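Local coordinates for mitotic checkpoint control protein kinase BUB1 (Drosophila melanogaster, PDB 6JKK) that probably acts as an ATP-binding protein kinase of the mitotic checkpoint at kinetochores, this chain being its kinase domain, at residues G177-D182 and V210-K215; L259-Y264 and T280-Y285; G137-V142 and D186-M191. All blocks are in the same frame, centred on the assembly; numbering follows the deposited sequence.

Interaction 1 of 3, residues G177-D182 and V210-K215; sequences GIIHAD and VSIDMK
Ser211 turns its hydroxyl beside its own backbone N and opposite its carbonyl carbon (chi1 -66°), which places OG 3.0 Å from His180 O, to which it donates from 19° off the carbonyl plane. A water lies 3.0 Å from His180 O and accepts from Val210 N at 3.1 Å. In Ile179, CG1 stands opposite the carbonyl carbon (chi1 -59°), sending CD1 across to Met214 SD at 3.7 Å, while Ile179 CB meets Ile212 CB at 4.0 Å on the same face. Ile178 and Asp213 occupy the other face, where Ile178 CD1 lies 3.8 Å from Asp213 OD1. The backbones are antiparallel. Ile179 and Ile212 are the hydrogen-bonded pair, each N giving to the other's O, Ile178 and Asp213 the non-hydrogen-bonded one, and Met214 N reaches Gly177 O at 2.8 Å. Asp213 OD2 is held from helix 92-104 by Arg104 and Tyr96, while its OD1 accepts from Lys215 N in an Asx turn. His180 NE2 bonds Ile206 O, and ND1 accepts from Asp182 N at 3.0 Å. This two-stranded sheet joins the catalytic loop, whose His180-Ala181-Asp182 is a variant of the kinase HRD motif, to the chain just after the DFG motif.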
ATOM      1  N   GLY A 177       0.240  -9.767  11.121  1.00 22.14           N
ATOM      2  CA  GLY A 177       0.434  -8.851  12.240  1.00 20.12           C
ATOM      3  C   GLY A 177       1.101  -7.541  11.862  1.00 21.08           C
ATOM      4  O   GLY A 177       1.748  -6.891  12.692  1.00 20.59           O
ATOM      5  N   ILE A 178       0.936  -7.139  10.605  1.00 14.38           N
ATOM      6  CA  ILE A 178       1.519  -5.889  10.128  1.00 11.82           C
ATOM      7  C   ILE A 178       0.434  -4.891   9.713  1.00 15.71           C
ATOM      8  O   ILE A 178      -0.502  -5.249   8.991  1.00 17.04           O
ATOM      9  CB  ILE A 178       2.477  -6.142   8.936  1.00 17.96           C
ATOM     10  CG1 ILE A 178       3.575  -7.138   9.335  1.00 17.01           C
ATOM     11  CG2 ILE A 178       3.083  -4.820   8.424  1.00 13.78           C
ATOM     12  CD1 ILE A 178       4.740  -6.494  10.072  1.00 20.14           C
ATOM     13  N   ILE A 179       0.552  -3.652  10.194  1.00 13.36           N
ATOM     14  CA  ILE A 179      -0.312  -2.563   9.747  1.00 15.11           C
ATOM     15  C   ILE A 179       0.516  -1.688   8.811  1.00 13.90           C
ATOM     16  O   ILE A 179       1.574  -1.201   9.199  1.00 17.73           O
ATOM     17  CB  ILE A 179      -0.838  -1.736  10.938  1.00 18.27           C
ATOM     18  CG1 ILE A 179      -1.623  -2.639  11.893  1.00 18.11           C
ATOM     19  CG2 ILE A 179      -1.734  -0.594  10.453  1.00 17.46           C
ATOM     20  CD1 ILE A 179      -1.864  -2.043  13.274  1.00 24.82           C
ATOM     21  N   HIS A 180       0.057  -1.519   7.572  1.00 16.05           N
ATOM     22  CA  HIS A 180       0.814  -0.727   6.603  1.00 18.78           C
ATOM     23  C   HIS A 180       0.923   0.723   7.078  1.00 16.56           C
ATOM     24  O   HIS A 180       1.995   1.336   7.006  1.00 18.41           O
ATOM     25  CB  HIS A 180       0.168  -0.796   5.215  1.00 18.30           C
ATOM     26  CG  HIS A 180       0.892   0.008   4.180  1.00 12.88           C
ATOM     27  ND1 HIS A 180       0.759   1.376   4.076  1.00 17.56           N
ATOM     28  CD2 HIS A 180       1.775  -0.360   3.223  1.00 11.57           C
ATOM     29  CE1 HIS A 180       1.526   1.816   3.094  1.00 16.74           C
ATOM     30  NE2 HIS A 180       2.149   0.783   2.556  1.00 13.15           N
ATOM     31  N   ALA A 181      -0.209   1.253   7.543  1.00 14.19           N
ATOM     32  CA  ALA A 181      -0.304   2.555   8.209  1.00 16.75           C
ATOM     33  C   ALA A 181      -0.245   3.791   7.297  1.00 17.82           C
ATOM     34  O   ALA A 181      -0.368   4.915   7.777  1.00 19.41           O
ATOM     35  CB  ALA A 181       0.704   2.663   9.378  1.00 18.77           C
ATOM     36  N   ASP A 182      -0.077   3.592   5.993  1.00 18.30           N
ATOM     37  CA  ASP A 182      -0.146   4.717   5.054  1.00 19.51           C
ATOM     38  C   ASP A 182      -0.787   4.258   3.748  1.00 15.15           C
ATOM     39  O   ASP A 182      -0.288   4.555   2.660  1.00 19.26           O
ATOM     40  CB  ASP A 182       1.254   5.298   4.804  1.00 21.10           C
ATOM     41  CG  ASP A 182       1.220   6.682   4.156  1.00 27.64           C
ATOM     42  OD1 ASP A 182       0.201   7.396   4.282  1.00 27.66           O
ATOM     43  OD2 ASP A 182       2.231   7.055   3.528  1.00 32.66           O
ATOM     44  N   VAL A 210       6.519   3.518   7.320  1.00 16.00           N
ATOM     45  CA  VAL A 210       5.977   3.811   8.646  1.00 21.00           C
ATOM     46  C   VAL A 210       5.057   2.697   9.144  1.00 23.85           C
ATOM     47  O   VAL A 210       4.158   2.937   9.951  1.00 25.32           O
ATOM     48  CB  VAL A 210       5.229   5.168   8.682  1.00 20.63           C
ATOM     49  CG1 VAL A 210       6.187   6.305   8.411  1.00 21.72           C
ATOM     50  CG2 VAL A 210       4.071   5.202   7.675  1.00 19.05           C
ATOM     51  N   SER A 211       5.283   1.478   8.665  1.00 17.42           N
ATOM     52  CA  SER A 211       4.412   0.362   9.026  1.00 13.49           C
ATOM     53  C   SER A 211       4.577  -0.014  10.495  1.00 17.92           C
ATOM     54  O   SER A 211       5.555   0.378  11.140  1.00 20.99           O
ATOM     55  CB  SER A 211       4.662  -0.846   8.115  1.00 13.77           C
ATOM     56  OG  SER A 211       4.282  -0.548   6.783  1.00 12.78           O
ATOM     57  N   ILE A 212       3.610  -0.761  11.022  1.00 19.89           N
ATOM     58  CA  ILE A 212       3.614  -1.152  12.430  1.00 22.28           C
ATOM     59  C   ILE A 212       3.649  -2.671  12.562  1.00 20.82           C
ATOM     60  O   ILE A 212       2.839  -3.358  11.944  1.00 22.29           O
ATOM     61  CB  ILE A 212       2.352  -0.623  13.135  1.00 19.06           C
ATOM     62  CG1 ILE A 212       2.282   0.902  13.040  1.00 22.83           C
ATOM     63  CG2 ILE A 212       2.297  -1.088  14.592  1.00 21.82           C
ATOM     64  CD1 ILE A 212       0.943   1.468  13.475  1.00 26.26           C
ATOM     65  N   ASP A 213       4.585  -3.196  13.353  1.00 19.38           N
ATOM     66  CA  ASP A 213       4.637  -4.632  13.602  1.00 19.76           C
ATOM     67  C   ASP A 213       4.002  -4.953  14.949  1.00 24.88           C
ATOM     68  O   ASP A 213       4.595  -4.701  16.000  1.00 24.79           O
ATOM     69  CB  ASP A 213       6.077  -5.156  13.542  1.00 19.59           C
ATOM     70  CG  ASP A 213       6.162  -6.666  13.702  1.00 21.68           C
ATOM     71  OD1 ASP A 213       5.103  -7.332  13.782  1.00 21.52           O
ATOM     72  OD2 ASP A 213       7.294  -7.190  13.750  1.00 20.19           O
ATOM     73  N   MET A 214       2.798  -5.519  14.907  1.00 18.90           N
ATOM     74  CA  MET A 214       2.057  -5.837  16.125  1.00 21.10           C
ATOM     75  C   MET A 214       2.700  -6.961  16.937  1.00 25.24           C
ATOM     76  O   MET A 214       2.423  -7.102  18.131  1.00 26.15           O
ATOM     77  CB  MET A 214       0.602  -6.189  15.791  1.00 21.68           C
ATOM     78  CG  MET A 214      -0.176  -5.050  15.163  1.00 21.71           C
ATOM     79  SD  MET A 214      -0.308  -3.623  16.255  1.00 26.83           S
ATOM     80  CE  MET A 214      -1.459  -4.248  17.476  1.00 28.68           C
ATOM     81  N   LYS A 215       3.558  -7.756  16.298  1.00 22.40           N
ATOM     82  CA  LYS A 215       4.223  -8.867  16.982  1.00 29.64           C
ATOM     83  C   LYS A 215       5.280  -8.381  17.976  1.00 29.03           C
ATOM     84  O   LYS A 215       5.760  -9.150  18.816  1.00 30.76           O
ATOM     85  CB  LYS A 215       4.836  -9.849  15.975  1.00 25.45           C
ATOM     86  CG  LYS A 215       3.801 -10.598  15.135  1.00 30.00           C
ATOM     87  CD  LYS A 215       4.395 -11.853  14.494  1.00 32.69           C
ATOM     88  CE  LYS A 215       3.390 -12.543  13.574  1.00 33.69           C
ATOM     89  NZ  LYS A 215       2.208 -13.078  14.316  1.00 33.81           N
TER
HETATM   90  O   HOH W   1       4.189   2.687   5.463  1.00 15.27           O

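Interaction 2 of 3, residues L259-Y264 and T280-Y285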
ATOM      1  N   LEU A 259     -11.021   5.630  -6.686  1.00 14.25           N
ATOM      2  CA  LEU A 259     -11.231   4.843  -7.894  1.00 18.16           C
ATOM      3  C   LEU A 259     -12.650   5.030  -8.419  1.00 17.03           C
ATOM      4  O   LEU A 259     -12.858   5.250  -9.614  1.00 17.46           O
ATOM      5  CB  LEU A 259     -10.967   3.356  -7.614  1.00 15.04           C
ATOM      6  CG  LEU A 259      -9.556   2.975  -7.157  1.00 16.38           C
ATOM      7  CD1 LEU A 259      -9.436   1.472  -6.953  1.00 17.20           C
ATOM      8  CD2 LEU A 259      -8.540   3.443  -8.167  1.00 14.38           C
ATOM      9  N   LEU A 260     -13.625   4.938  -7.518  1.00 17.54           N
ATOM     10  CA  LEU A 260     -15.039   5.052  -7.887  1.00 21.63           C
ATOM     11  C   LEU A 260     -15.432   6.447  -8.374  1.00 23.09           C
ATOM     12  O   LEU A 260     -16.204   6.590  -9.333  1.00 23.39           O
ATOM     13  CB  LEU A 260     -15.925   4.680  -6.693  1.00 24.48           C
ATOM     14  CG  LEU A 260     -16.309   3.227  -6.431  1.00 33.64           C
ATOM     15  CD1 LEU A 260     -17.151   3.111  -5.174  1.00 32.46           C
ATOM     16  CD2 LEU A 260     -17.061   2.651  -7.622  1.00 33.48           C
ATOM     17  N   PHE A 261     -14.914   7.474  -7.705  1.00 23.12           N
ATOM     18  CA  PHE A 261     -15.450   8.818  -7.865  1.00 23.32           C
ATOM     19  C   PHE A 261     -14.479   9.824  -8.485  1.00 26.13           C
ATOM     20  O   PHE A 261     -14.887  10.914  -8.890  1.00 28.69           O
ATOM     21  CB  PHE A 261     -15.993   9.333  -6.520  1.00 21.30           C
ATOM     22  CG  PHE A 261     -17.085   8.471  -5.937  1.00 24.53           C
ATOM     23  CD1 PHE A 261     -18.253   8.227  -6.656  1.00 31.98           C
ATOM     24  CD2 PHE A 261     -16.949   7.917  -4.671  1.00 25.30           C
ATOM     25  CE1 PHE A 261     -19.263   7.433  -6.125  1.00 38.41           C
ATOM     26  CE2 PHE A 261     -17.949   7.124  -4.130  1.00 29.29           C
ATOM     27  CZ  PHE A 261     -19.108   6.878  -4.857  1.00 34.76           C
ATOM     28  N   GLY A 262     -13.201   9.468  -8.564  1.00 28.47           N
ATOM     29  CA  GLY A 262     -12.210  10.380  -9.114  1.00 33.00           C
ATOM     30  C   GLY A 262     -11.864  11.509  -8.160  1.00 35.11           C
ATOM     31  O   GLY A 262     -11.137  12.442  -8.518  1.00 38.06           O
ATOM     32  N   ARG A 263     -12.387  11.425  -6.940  1.00 30.36           N
ATOM     33  CA  ARG A 263     -12.166  12.462  -5.941  1.00 37.58           C
ATOM     34  C   ARG A 263     -11.710  11.844  -4.633  1.00 33.67           C
ATOM     35  O   ARG A 263     -11.997  10.681  -4.361  1.00 28.44           O
ATOM     36  CB  ARG A 263     -13.448  13.256  -5.694  1.00 44.13           C
ATOM     37  CG  ARG A 263     -13.871  14.171  -6.825  1.00 51.43           C
ATOM     38  CD  ARG A 263     -15.120  14.938  -6.427  1.00 57.79           C
ATOM     39  NE  ARG A 263     -16.254  14.038  -6.238  1.00 58.71           N
ATOM     40  CZ  ARG A 263     -17.235  13.875  -7.121  1.00 66.51           C
ATOM     41  NH1 ARG A 263     -17.236  14.566  -8.255  1.00 72.10           N
ATOM     42  NH2 ARG A 263     -18.223  13.029  -6.865  1.00 64.70           N
ATOM     43  N   TYR A 264     -11.012  12.621  -3.812  1.00 28.90           N
ATOM     44  CA  TYR A 264     -10.570  12.116  -2.517  1.00 29.02           C
ATOM     45  C   TYR A 264     -11.721  12.048  -1.516  1.00 26.44           C
ATOM     46  O   TYR A 264     -12.691  12.798  -1.616  1.00 24.36           O
ATOM     47  CB  TYR A 264      -9.381  12.932  -1.997  1.00 34.85           C
ATOM     48  CG  TYR A 264      -8.170  12.764  -2.887  1.00 50.27           C
ATOM     49  CD1 TYR A 264      -7.510  11.542  -2.960  1.00 55.10           C
ATOM     50  CD2 TYR A 264      -7.702  13.811  -3.675  1.00 54.60           C
ATOM     51  CE1 TYR A 264      -6.418  11.366  -3.779  1.00 53.59           C
ATOM     52  CE2 TYR A 264      -6.605  13.644  -4.499  1.00 56.28           C
ATOM     53  CZ  TYR A 264      -5.969  12.417  -4.547  1.00 56.56           C
ATOM     54  OH  TYR A 264      -4.877  12.235  -5.364  1.00 55.11           O
ATOM     55  N   THR A 280     -19.767  11.724  -0.185  1.00 28.86           N
ATOM     56  CA  THR A 280     -20.281  11.411  -1.514  1.00 32.94           C
ATOM     57  C   THR A 280     -21.355  10.322  -1.480  1.00 35.33           C
ATOM     58  O   THR A 280     -21.140   9.242  -0.928  1.00 40.40           O
ATOM     59  CB  THR A 280     -19.132  10.939  -2.439  1.00 31.69           C
ATOM     60  OG1 THR A 280     -18.161  11.985  -2.569  1.00 36.91           O
ATOM     61  CG2 THR A 280     -19.662  10.578  -3.812  1.00 32.69           C
ATOM     62  N   ASN A 281     -22.510  10.612  -2.072  1.00 39.08           N
ATOM     63  CA  ASN A 281     -23.553   9.606  -2.237  1.00 47.08           C
ATOM     64  C   ASN A 281     -23.217   8.649  -3.378  1.00 42.12           C
ATOM     65  O   ASN A 281     -22.965   9.083  -4.503  1.00 43.68           O
ATOM     66  CB  ASN A 281     -24.902  10.274  -2.516  1.00 51.64           C
ATOM     67  CG  ASN A 281     -25.368  11.162  -1.374  1.00 57.44           C
ATOM     68  OD1 ASN A 281     -25.318  10.771  -0.209  1.00 61.22           O
ATOM     69  ND2 ASN A 281     -25.825  12.364  -1.709  1.00 57.36           N
ATOM     70  N   VAL A 282     -23.201   7.352  -3.084  1.00 33.98           N
ATOM     71  CA  VAL A 282     -23.093   6.335  -4.124  1.00 29.99           C
ATOM     72  C   VAL A 282     -24.339   6.441  -4.999  1.00 28.63           C
ATOM     73  O   VAL A 282     -25.454   6.461  -4.478  1.00 30.47           O
ATOM     74  CB  VAL A 282     -23.027   4.922  -3.519  1.00 31.09           C
ATOM     75  CG1 VAL A 282     -22.736   3.893  -4.597  1.00 27.29           C
ATOM     76  CG2 VAL A 282     -21.967   4.860  -2.416  1.00 33.83           C
ATOM     77  N   PRO A 283     -24.159   6.546  -6.328  1.00 30.51           N
ATOM     78  CA  PRO A 283     -25.309   6.649  -7.242  1.00 35.15           C
ATOM     79  C   PRO A 283     -26.246   5.445  -7.114  1.00 33.53           C
ATOM     80  O   PRO A 283     -25.753   4.329  -6.971  1.00 30.42           O
ATOM     81  CB  PRO A 283     -24.650   6.668  -8.627  1.00 34.79           C
ATOM     82  CG  PRO A 283     -23.262   7.196  -8.383  1.00 30.54           C
ATOM     83  CD  PRO A 283     -22.869   6.663  -7.034  1.00 25.86           C
ATOM     84  N   ARG A 284     -27.561   5.665  -7.157  1.00 36.71           N
ATOM     85  CA  ARG A 284     -28.536   4.573  -7.008  1.00 44.76           C
ATOM     86  C   ARG A 284     -28.296   3.475  -8.041  1.00 43.52           C
ATOM     87  O   ARG A 284     -28.540   2.295  -7.777  1.00 41.17           O
ATOM     88  CB  ARG A 284     -29.970   5.100  -7.168  1.00 49.95           C
ATOM     89  CG  ARG A 284     -31.086   4.396  -6.340  1.00 75.91           C
ATOM     90  CD  ARG A 284     -30.914   2.886  -6.066  1.00 76.54           C
ATOM     91  NE  ARG A 284     -30.839   2.064  -7.275  1.00 79.72           N
ATOM     92  CZ  ARG A 284     -31.159   0.772  -7.330  1.00 76.88           C
ATOM     93  NH1 ARG A 284     -31.595   0.147  -6.245  1.00 79.60           N
ATOM     94  NH2 ARG A 284     -31.049   0.106  -8.473  1.00 69.14           N
ATOM     95  N   TYR A 285     -27.823   3.860  -9.219  1.00 31.48           N
ATOM     96  CA  TYR A 285     -27.628   2.883 -10.282  1.00 38.20           C
ATOM     97  C   TYR A 285     -26.351   2.058 -10.119  1.00 37.51           C
ATOM     98  O   TYR A 285     -26.186   1.025 -10.779  1.00 32.68           O
ATOM     99  CB  TYR A 285     -27.699   3.543 -11.655  1.00 42.42           C
ATOM    100  CG  TYR A 285     -26.866   4.784 -11.812  1.00 41.70           C
ATOM    101  CD1 TYR A 285     -27.413   6.042 -11.587  1.00 46.04           C
ATOM    102  CD2 TYR A 285     -25.544   4.703 -12.211  1.00 36.74           C
ATOM    103  CE1 TYR A 285     -26.660   7.179 -11.742  1.00 38.75           C
ATOM    104  CE2 TYR A 285     -24.781   5.833 -12.368  1.00 35.44           C
ATOM    105  CZ  TYR A 285     -25.346   7.068 -12.133  1.00 38.48           C
ATOM    106  OH  TYR A 285     -24.584   8.199 -12.287  1.00 35.92           O
TER
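Phe261 and Thr280 form the tight centre of this contact: the methyl CG2 of Thr280 sits 3.7 Å from the centroid of the Phe261 ring and only 2° off the ring normal. The evidence for a centred CH-pi contact is that each of the six ring carbons of Phe261 lies 3.9 Å from that methyl. On the opposite face, Leu260 CB of the same helix lies over the ring centre, 3.9 Å above its plane, so the ring is clamped on both faces. The torsion of Thr280 explains the choice of branch, because CG2 stands across from the backbone N while OG1 (chi1 -61°) is turned beside it and makes a weak hydrogen bond to His257 NE2. Pro283 CD meets the ring edge, in plane, 3.8 Å from Phe261 CE1. Val282 CG2 approaches Phe261 CZ at 4.3 Å, and His257 adds an edge-to-face ring contact from within the helix. A serine in place of Phe261 would probably leave the methyl of Thr280 without its aromatic face and open a gap beside Pro283 CD and Leu260 CB. The solvent side is far looser. Arg263, which is exposed, presents the edge of its guanidinium to the Thr280 methyl, with NH2 4.2 Å from CG2, and no hydrogen bond joins the two segments anywhere. Gly262, with positive phi, ends the helix and lets the chain turn away before Arg263, whose O accepts from His257 ND1. The arrangement packs the loop that leads to helix 288-299 against the C-terminal end of helix 246-261, the F helix at the centre of the C-lobe in protein kinases.

Interaction 3 of 3, residues G137-V142 and D186-M191; sequences GSLIGV and DNFLLM
Gly137 O and Phe188 O take up the two backbone bonds of a single beta bridge between Ser138 and Leu189, which sets the N-cap of helix 139-150 against strand 188-190 of the kinase C-lobe. Leu190 N donates to Gly137 O at 2.9 Å. Phe188 O accepts from Leu139 N at 2.8 Å, where the N-H...O angle is 144°, so the bond is less straight than the other, at 161°. Leu139 N, at the first turn of the helix, thus finds its acceptor in the strand. Ser138 meets the next needs of the turn: its O accepts from Val142 N, and its OG caps Gly141 N through a weak bond of 3.3 Å. A chi1 of 71° puts that OG between the backbone N and the carbonyl carbon of Ser138, turned toward the helix end. Ser134 OG is hydrogen-bonded to both Gly137 N and Leu190 O. The other edge of the strand is occupied too, since Leu189 pairs through its backbone with Gln204 of strand 203-205. Ile140 CG1 is a methylene lying against the Asp186 carboxylate, 3.8 Å from Asp186 OD1. Apolar groups pack around the backbone bonds. Leu139 and Phe188 lie side by side, with Leu139 CD1 at 3.8 Å from Phe188 CB. Val142 and Leu190, both touching Phe335 and Leu339 of helix 325-339, cross at about a right angle, and Val142 CG2 comes to 4.0 Å from Leu190 CD2.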
ATOM      1  N   GLY A 137       2.580   1.789 -13.274  1.00 22.50           N
ATOM      2  CA  GLY A 137       2.570   2.829 -12.257  1.00 20.34           C
ATOM      3  C   GLY A 137       1.638   2.520 -11.107  1.00 17.86           C
ATOM      4  O   GLY A 137       1.164   1.391 -10.970  1.00 21.25           O
ATOM      5  N   SER A 138       1.367   3.526 -10.282  1.00 17.97           N
ATOM      6  CA  SER A 138       0.496   3.353  -9.121  1.00 16.51           C
ATOM      7  C   SER A 138      -0.968   3.429  -9.535  1.00 20.07           C
ATOM      8  O   SER A 138      -1.284   3.790 -10.672  1.00 15.48           O
ATOM      9  CB  SER A 138       0.769   4.442  -8.090  1.00 24.13           C
ATOM     10  OG  SER A 138       0.291   5.696  -8.548  1.00 19.46           O
ATOM     11  N   LEU A 139      -1.865   3.102  -8.608  1.00 14.61           N
ATOM     12  CA  LEU A 139      -3.300   3.240  -8.868  1.00 19.01           C
ATOM     13  C   LEU A 139      -3.711   4.675  -9.182  1.00 23.26           C
ATOM     14  O   LEU A 139      -4.660   4.895  -9.941  1.00 25.82           O
ATOM     15  CB  LEU A 139      -4.131   2.685  -7.707  1.00 20.66           C
ATOM     16  CG  LEU A 139      -4.426   1.197  -7.807  1.00 19.73           C
ATOM     17  CD1 LEU A 139      -5.378   0.759  -6.712  1.00 25.88           C
ATOM     18  CD2 LEU A 139      -5.000   0.856  -9.176  1.00 18.82           C
ATOM     19  N   ILE A 140      -3.005   5.643  -8.598  1.00 22.25           N
ATOM     20  CA  ILE A 140      -3.220   7.056  -8.908  1.00 20.94           C
ATOM     21  C   ILE A 140      -2.958   7.317 -10.388  1.00 22.41           C
ATOM     22  O   ILE A 140      -3.804   7.874 -11.100  1.00 24.77           O
ATOM     23  CB  ILE A 140      -2.299   7.967  -8.059  1.00 28.15           C
ATOM     24  CG1 ILE A 140      -2.904   8.207  -6.683  1.00 30.21           C
ATOM     25  CG2 ILE A 140      -2.070   9.319  -8.750  1.00 44.44           C
ATOM     26  CD1 ILE A 140      -4.176   9.057  -6.723  1.00 31.46           C
ATOM     27  N   GLY A 141      -1.782   6.906 -10.851  1.00 16.46           N
ATOM     28  CA  GLY A 141      -1.394   7.124 -12.233  1.00 19.90           C
ATOM     29  C   GLY A 141      -2.323   6.429 -13.211  1.00 18.10           C
ATOM     30  O   GLY A 141      -2.672   6.986 -14.252  1.00 19.56           O
ATOM     31  N   VAL A 142      -2.720   5.206 -12.868  1.00 13.41           N
ATOM     32  CA  VAL A 142      -3.669   4.436 -13.670  1.00 12.73           C
ATOM     33  C   VAL A 142      -5.043   5.099 -13.683  1.00 16.27           C
ATOM     34  O   VAL A 142      -5.652   5.277 -14.740  1.00 17.86           O
ATOM     35  CB  VAL A 142      -3.800   2.995 -13.127  1.00 21.69           C
ATOM     36  CG1 VAL A 142      -4.957   2.266 -13.800  1.00 16.29           C
ATOM     37  CG2 VAL A 142      -2.502   2.234 -13.331  1.00 21.48           C
ATOM     38  N   ASP A 186      -1.564   5.835  -4.041  1.00 14.69           N
ATOM     39  CA  ASP A 186      -0.150   5.857  -4.427  1.00 18.28           C
ATOM     40  C   ASP A 186       0.606   4.589  -4.039  1.00 19.77           C
ATOM     41  O   ASP A 186       1.641   4.261  -4.634  1.00 18.78           O
ATOM     42  CB  ASP A 186       0.554   7.035  -3.743  1.00 24.54           C
ATOM     43  CG  ASP A 186      -0.214   8.329  -3.859  1.00 30.75           C
ATOM     44  OD1 ASP A 186      -1.305   8.440  -3.253  1.00 28.06           O
ATOM     45  OD2 ASP A 186       0.290   9.246  -4.542  1.00 31.89           O
ATOM     46  N   ASN A 187       0.116   3.883  -3.023  1.00 14.35           N
ATOM     47  CA  ASN A 187       0.866   2.749  -2.487  1.00 16.82           C
ATOM     48  C   ASN A 187       0.424   1.374  -2.975  1.00 15.73           C
ATOM     49  O   ASN A 187       0.885   0.351  -2.459  1.00 13.80           O
ATOM     50  CB  ASN A 187       0.932   2.817  -0.960  1.00 19.45           C
ATOM     51  CG  ASN A 187       1.892   3.890  -0.474  1.00 28.16           C
ATOM     52  OD1 ASN A 187       2.820   4.279  -1.191  1.00 26.59           O
ATOM     53  ND2 ASN A 187       1.673   4.378   0.743  1.00 24.61           N
ATOM     54  N   PHE A 188      -0.478   1.355  -3.959  1.00 11.84           N
ATOM     55  CA  PHE A 188      -0.717   0.155  -4.758  1.00 12.72           C
ATOM     56  C   PHE A 188      -0.196   0.388  -6.167  1.00 17.90           C
ATOM     57  O   PHE A 188      -0.607   1.340  -6.841  1.00 18.28           O
ATOM     58  CB  PHE A 188      -2.210  -0.203  -4.822  1.00 12.99           C
ATOM     59  CG  PHE A 188      -2.742  -0.809  -3.554  1.00 11.38           C
ATOM     60  CD1 PHE A 188      -3.478  -0.039  -2.661  1.00  9.45           C
ATOM     61  CD2 PHE A 188      -2.503  -2.149  -3.252  1.00 15.16           C
ATOM     62  CE1 PHE A 188      -3.970  -0.588  -1.483  1.00 12.05           C
ATOM     63  CE2 PHE A 188      -2.993  -2.711  -2.070  1.00 13.96           C
ATOM     64  CZ  PHE A 188      -3.728  -1.923  -1.187  1.00 13.45           C
ATOM     65  N   LEU A 189       0.720  -0.472  -6.603  1.00 13.93           N
ATOM     66  CA  LEU A 189       1.195  -0.434  -7.979  1.00 12.19           C
ATOM     67  C   LEU A 189       0.442  -1.485  -8.771  1.00 16.12           C
ATOM     68  O   LEU A 189       0.141  -2.561  -8.247  1.00 18.20           O
ATOM     69  CB  LEU A 189       2.697  -0.724  -8.046  1.00 16.58           C
ATOM     70  CG  LEU A 189       3.664   0.205  -7.307  1.00 18.58           C
ATOM     71  CD1 LEU A 189       5.105  -0.267  -7.485  1.00 21.16           C
ATOM     72  CD2 LEU A 189       3.513   1.651  -7.778  1.00 19.18           C
ATOM     73  N   LEU A 190       0.137  -1.182 -10.027  1.00 13.87           N
ATOM     74  CA  LEU A 190      -0.399  -2.197 -10.933  1.00 15.78           C
ATOM     75  C   LEU A 190       0.779  -2.815 -11.657  1.00 15.26           C
ATOM     76  O   LEU A 190       1.467  -2.138 -12.429  1.00 16.69           O
ATOM     77  CB  LEU A 190      -1.376  -1.580 -11.938  1.00 20.34           C
ATOM     78  CG  LEU A 190      -2.046  -2.525 -12.940  1.00 20.31           C
ATOM     79  CD1 LEU A 190      -2.908  -3.527 -12.219  1.00 17.19           C
ATOM     80  CD2 LEU A 190      -2.889  -1.750 -13.926  1.00 18.05           C
ATOM     81  N   MET A 191       1.014  -4.099 -11.411  1.00 17.69           N
ATOM     82  CA  MET A 191       2.226  -4.761 -11.884  1.00 18.60           C
ATOM     83  C   MET A 191       2.016  -5.404 -13.245  1.00 23.15           C
ATOM     84  O   MET A 191       2.966  -5.581 -14.014  1.00 22.87           O
ATOM     85  CB  MET A 191       2.671  -5.820 -10.879  1.00 18.51           C
ATOM     86  CG  MET A 191       2.899  -5.267  -9.487  1.00 16.60           C
ATOM     87  SD  MET A 191       4.065  -3.891  -9.514  1.00 19.95           S
ATOM     88  CE  MET A 191       5.596  -4.760  -9.849  1.00 21.34           C
TER

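All three contacts lie in the C-lobe of one kinase domain. Along the chain, interactions 1 and 3 cross, their segments alternating, and interaction 2 follows both. The centres of interactions 1 and 3 are about 20 Å apart, yet they meet where Asp182 O lies 2.7 Å from Asn187 ND2, a probable hydrogen bond linking two parts of the catalytic loop. Interaction 2 lies about 19 Å from interaction 3, centre to centre, and touches it through Tyr264 and Ile140 and through Leu259 and Leu139. It makes no touch with interaction 1, about 29 Å away between centres. Helix 246-261 still connects them: its Asp248 bonds the backbone of His180 and Ala181, and its far end carries Phe261.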